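Local coordinates for CheA (Treponema denticola, PDB 6Y1Y), which is a histidine kinase that probably relays chemoreceptor signals to the flagellar motors by autophosphorylation and phosphotransfer, and is represented here by its dimerization domain, at residues Q29-F41 with F90-F104. Sequence-based numbering, arbitrary orientation.
Sequences QSTIEFAELYDKF and FGDFDSLMKAAVTKF
Leu-37 and Phe-34 are the two knobs that segment 29-41 of helix 7-67 pushes into segment 93-104 of helix 93-125. Leu-37 parts its branches so that CD1 lies 3.7 Å from CB of Ala-100 while CD2 meets CE2 of Phe-93. Phe-34 drops its ring end among Met-97, Ala-100, Val-101 and Phe-104; at the ring edge sits the sulfur of Met-97, a Met-aromatic contact with SD 4.1 Å from CE1 of Phe-34. Phe-93, CG anti to the backbone N (chi1 -169°), presents its ring edge to Leu-37: CE2 of Phe-93 lies 3.2 Å from the backbone O of Leu-37.

The segments run antiparallel, axes at 161°, within the hairpin of the CheA dimerization domain, whose returning arm is broken between residues 87 and 93. Two hairpins make the dimer; Phe-34 and Phe-104 each stack on their counterpart in the second subunit. At the type II' turn from Phe-90 to Phe-93, the rings of Phe-41 and Phe-90 are strongly offset, planes 20° from parallel.

Polar links run through water. One accepts from OG of Ser-30 and donates to OE1 of Glu-33 and O of Ala-100; a second joins OE2 of Glu-33 to O of Leu-96. With one water on each oxygen, the carboxylate rests on the Ala-100 methyl.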
# COMPACT_ATOMS: atom_id res chain seq x y z
N GLN B 29 -3.53 5.01 12.01
CA GLN B 29 -4.20 3.76 11.66
C GLN B 29 -3.92 3.38 10.22
O GLN B 29 -3.79 2.19 9.91
CB GLN B 29 -5.69 3.87 11.94
CG GLN B 29 -6.01 3.84 13.44
CD GLN B 29 -5.42 2.62 14.15
OE1 GLN B 29 -4.64 2.75 15.10
NE2 GLN B 29 -5.78 1.43 13.69
N SER B 30 -3.78 4.37 9.33
CA SER B 30 -3.46 4.06 7.94
C SER B 30 -2.05 3.51 7.81
O SER B 30 -1.80 2.63 6.99
CB SER B 30 -3.60 5.30 7.06
OG SER B 30 -4.96 5.52 6.69
N THR B 31 -1.10 3.99 8.63
CA THR B 31 0.23 3.38 8.58
C THR B 31 0.17 1.92 9.00
O THR B 31 0.87 1.07 8.44
CB THR B 31 1.25 4.13 9.45
OG1 THR B 31 0.96 3.91 10.83
CG2 THR B 31 1.26 5.63 9.14
N ILE B 32 -0.67 1.60 9.99
CA ILE B 32 -0.82 0.22 10.45
C ILE B 32 -1.50 -0.61 9.38
O ILE B 32 -1.13 -1.77 9.14
CB ILE B 32 -1.59 0.19 11.78
CG1 ILE B 32 -0.73 0.83 12.88
CG2 ILE B 32 -1.98 -1.23 12.13
CD1 ILE B 32 -1.55 1.48 13.97
N GLU B 33 -2.50 -0.03 8.71
CA GLU B 33 -3.18 -0.74 7.63
C GLU B 33 -2.21 -1.12 6.52
O GLU B 33 -2.23 -2.26 6.03
CB GLU B 33 -4.31 0.14 7.09
CG GLU B 33 -5.19 -0.52 6.06
CD GLU B 33 -6.50 0.21 5.84
OE1 GLU B 33 -6.60 1.40 6.21
OE2 GLU B 33 -7.43 -0.41 5.30
N PHE B 34 -1.33 -0.20 6.13
CA PHE B 34 -0.39 -0.53 5.06
C PHE B 34 0.69 -1.48 5.55
O PHE B 34 1.18 -2.30 4.76
CB PHE B 34 0.23 0.74 4.47
CG PHE B 34 -0.71 1.51 3.58
CD1 PHE B 34 -1.22 0.94 2.42
CD2 PHE B 34 -1.05 2.82 3.89
CE1 PHE B 34 -2.08 1.65 1.60
CE2 PHE B 34 -1.91 3.54 3.08
CZ PHE B 34 -2.43 2.95 1.93
N ALA B 35 1.09 -1.40 6.82
CA ALA B 35 2.03 -2.39 7.33
C ALA B 35 1.42 -3.78 7.32
O ALA B 35 2.09 -4.75 6.97
CB ALA B 35 2.49 -2.02 8.74
N GLU B 36 0.13 -3.90 7.69
CA GLU B 36 -0.57 -5.18 7.61
C GLU B 36 -0.64 -5.68 6.17
O GLU B 36 -0.51 -6.88 5.91
CB GLU B 36 -1.99 -5.06 8.17
CG GLU B 36 -2.10 -4.73 9.65
CD GLU B 36 -3.55 -4.51 10.06
OE1 GLU B 36 -4.42 -4.44 9.16
OE2 GLU B 36 -3.82 -4.39 11.28
N LEU B 37 -0.90 -4.77 5.23
CA LEU B 37 -0.97 -5.15 3.82
C LEU B 37 0.39 -5.59 3.30
O LEU B 37 0.47 -6.53 2.49
CB LEU B 37 -1.52 -3.98 3.00
CG LEU B 37 -3.04 -3.81 3.10
CD1 LEU B 37 -3.49 -2.46 2.57
CD2 LEU B 37 -3.74 -4.93 2.34
N TYR B 38 1.47 -4.93 3.72
CA TYR B 38 2.80 -5.41 3.34
C TYR B 38 3.02 -6.84 3.82
O TYR B 38 3.46 -7.70 3.06
CB TYR B 38 3.88 -4.47 3.91
CG TYR B 38 5.29 -5.00 3.77
CD1 TYR B 38 5.95 -4.94 2.55
CD2 TYR B 38 5.94 -5.59 4.84
CE1 TYR B 38 7.23 -5.46 2.41
CE2 TYR B 38 7.22 -6.10 4.71
CZ TYR B 38 7.87 -6.03 3.49
OH TYR B 38 9.14 -6.55 3.37
N ASP B 39 2.70 -7.10 5.10
CA ASP B 39 2.87 -8.44 5.64
C ASP B 39 2.02 -9.45 4.89
O ASP B 39 2.45 -10.59 4.66
CB ASP B 39 2.51 -8.47 7.13
CG ASP B 39 3.53 -7.78 7.98
OD1 ASP B 39 4.67 -7.55 7.50
OD2 ASP B 39 3.19 -7.46 9.13
N LYS B 40 0.79 -9.07 4.55
CA LYS B 40 -0.11 -9.97 3.83
C LYS B 40 0.43 -10.25 2.44
O LYS B 40 0.41 -11.40 1.98
CB LYS B 40 -1.51 -9.34 3.76
CG LYS B 40 -2.46 -10.02 2.80
CD LYS B 40 -2.94 -11.32 3.35
CE LYS B 40 -3.79 -12.02 2.31
NZ LYS B 40 -3.99 -13.43 2.70
N PHE B 41 0.95 -9.22 1.77
CA PHE B 41 1.56 -9.45 0.47
C PHE B 41 2.74 -10.41 0.57
O PHE B 41 2.89 -11.32 -0.26
CB PHE B 41 2.01 -8.14 -0.19
CG PHE B 41 2.69 -8.39 -1.49
CD1 PHE B 41 1.94 -8.52 -2.65
CD2 PHE B 41 4.07 -8.60 -1.55
CE1 PHE B 41 2.55 -8.80 -3.86
CE2 PHE B 41 4.68 -8.89 -2.76
CZ PHE B 41 3.92 -8.99 -3.92
N PHE B 90 -4.05 -14.32 -3.60
CA PHE B 90 -4.05 -13.03 -2.90
C PHE B 90 -5.43 -12.61 -2.43
O PHE B 90 -5.55 -11.56 -1.80
CB PHE B 90 -3.45 -11.92 -3.78
CG PHE B 90 -1.98 -12.09 -4.06
CD1 PHE B 90 -1.04 -11.62 -3.16
CD2 PHE B 90 -1.56 -12.75 -5.21
CE1 PHE B 90 0.32 -11.79 -3.40
CE2 PHE B 90 -0.19 -12.92 -5.46
CZ PHE B 90 0.74 -12.45 -4.55
N GLY B 91 -6.46 -13.41 -2.72
CA GLY B 91 -7.79 -13.07 -2.24
C GLY B 91 -8.20 -11.69 -2.72
O GLY B 91 -8.03 -11.33 -3.89
N ASP B 92 -8.72 -10.89 -1.79
CA ASP B 92 -9.21 -9.56 -2.09
C ASP B 92 -8.15 -8.48 -1.87
O ASP B 92 -8.51 -7.33 -1.62
CB ASP B 92 -10.44 -9.24 -1.24
CG ASP B 92 -11.62 -10.12 -1.59
OD1 ASP B 92 -11.85 -10.37 -2.79
OD2 ASP B 92 -12.32 -10.58 -0.65
N PHE B 93 -6.87 -8.84 -1.94
CA PHE B 93 -5.81 -7.86 -1.71
C PHE B 93 -6.00 -6.60 -2.53
O PHE B 93 -5.82 -5.49 -2.02
CB PHE B 93 -4.43 -8.46 -2.00
CG PHE B 93 -3.28 -7.60 -1.54
CD1 PHE B 93 -2.76 -6.59 -2.36
CD2 PHE B 93 -2.71 -7.79 -0.28
CE1 PHE B 93 -1.71 -5.79 -1.93
CE2 PHE B 93 -1.66 -6.98 0.14
CZ PHE B 93 -1.16 -5.99 -0.67
N ASP B 94 -6.34 -6.73 -3.82
CA ASP B 94 -6.41 -5.54 -4.65
C ASP B 94 -7.45 -4.56 -4.11
O ASP B 94 -7.19 -3.35 -4.04
CB ASP B 94 -6.67 -5.89 -6.13
CG ASP B 94 -7.84 -6.85 -6.36
OD1 ASP B 94 -8.58 -7.22 -5.43
OD2 ASP B 94 -8.03 -7.26 -7.53
N SER B 95 -8.61 -5.06 -3.67
CA SER B 95 -9.67 -4.22 -3.11
C SER B 95 -9.27 -3.63 -1.77
O SER B 95 -9.53 -2.45 -1.50
CB SER B 95 -10.95 -5.05 -2.95
OG SER B 95 -11.65 -5.11 -4.17
N LEU B 96 -8.64 -4.44 -0.91
CA LEU B 96 -8.19 -3.97 0.40
C LEU B 96 -7.13 -2.88 0.26
O LEU B 96 -7.16 -1.88 1.00
CB LEU B 96 -7.64 -5.13 1.22
CG LEU B 96 -8.61 -6.25 1.59
CD1 LEU B 96 -7.83 -7.36 2.27
CD2 LEU B 96 -9.71 -5.71 2.49
N MET B 97 -6.18 -3.06 -0.66
CA MET B 97 -5.17 -2.04 -0.91
C MET B 97 -5.80 -0.76 -1.43
O MET B 97 -5.48 0.34 -0.95
CB MET B 97 -4.14 -2.58 -1.91
CG MET B 97 -3.06 -1.59 -2.24
SD MET B 97 -1.83 -1.56 -0.94
CE MET B 97 -0.68 -0.39 -1.67
N LYS B 98 -6.72 -0.87 -2.39
CA LYS B 98 -7.35 0.33 -2.92
C LYS B 98 -8.11 1.08 -1.83
O LYS B 98 -8.02 2.31 -1.74
CB LYS B 98 -8.29 -0.03 -4.08
CG LYS B 98 -8.70 1.22 -4.85
CD LYS B 98 -9.55 0.92 -6.06
CE LYS B 98 -9.83 2.22 -6.79
NZ LYS B 98 -10.71 2.04 -7.99
N ALA B 99 -8.85 0.36 -0.99
CA ALA B 99 -9.58 1.03 0.08
C ALA B 99 -8.63 1.72 1.05
O ALA B 99 -8.94 2.81 1.55
CB ALA B 99 -10.47 0.02 0.81
N ALA B 100 -7.48 1.11 1.33
CA ALA B 100 -6.53 1.73 2.24
C ALA B 100 -5.97 3.02 1.64
O ALA B 100 -5.80 4.02 2.36
CB ALA B 100 -5.40 0.76 2.57
N VAL B 101 -5.70 3.02 0.32
CA VAL B 101 -5.24 4.24 -0.35
C VAL B 101 -6.32 5.32 -0.28
O VAL B 101 -6.03 6.48 0.03
CB VAL B 101 -4.84 3.95 -1.81
CG1 VAL B 101 -4.49 5.26 -2.54
CG2 VAL B 101 -3.66 2.97 -1.86
N THR B 102 -7.57 4.95 -0.54
CA THR B 102 -8.66 5.92 -0.51
C THR B 102 -8.80 6.58 0.86
O THR B 102 -8.97 7.81 0.95
CB THR B 102 -9.95 5.21 -0.92
OG1 THR B 102 -9.87 4.88 -2.32
CG2 THR B 102 -11.17 6.09 -0.66
N LYS B 103 -8.73 5.79 1.93
CA LYS B 103 -8.82 6.34 3.28
C LYS B 103 -7.65 7.28 3.57
O LYS B 103 -7.84 8.38 4.12
CB LYS B 103 -8.86 5.20 4.29
CG LYS B 103 -8.86 5.65 5.73
CD LYS B 103 -8.84 4.46 6.67
CE LYS B 103 -8.74 4.93 8.12
NZ LYS B 103 -8.93 3.81 9.09
N PHE B 104 -6.44 6.87 3.21
CA PHE B 104 -5.26 7.72 3.42
C PHE B 104 -5.39 9.04 2.66
O PHE B 104 -5.17 10.11 3.22
CB PHE B 104 -4.02 6.92 3.00
CG PHE B 104 -2.71 7.68 3.11
CD1 PHE B 104 -2.56 8.75 3.97
CD2 PHE B 104 -1.61 7.25 2.39
CE1 PHE B 104 -1.34 9.42 4.05
CE2 PHE B 104 -0.39 7.92 2.48
CZ PHE B 104 -0.26 9.01 3.31
O HOH W 1 -5.59 3.63 5.17
O HOH W 2 -8.24 -2.10 3.45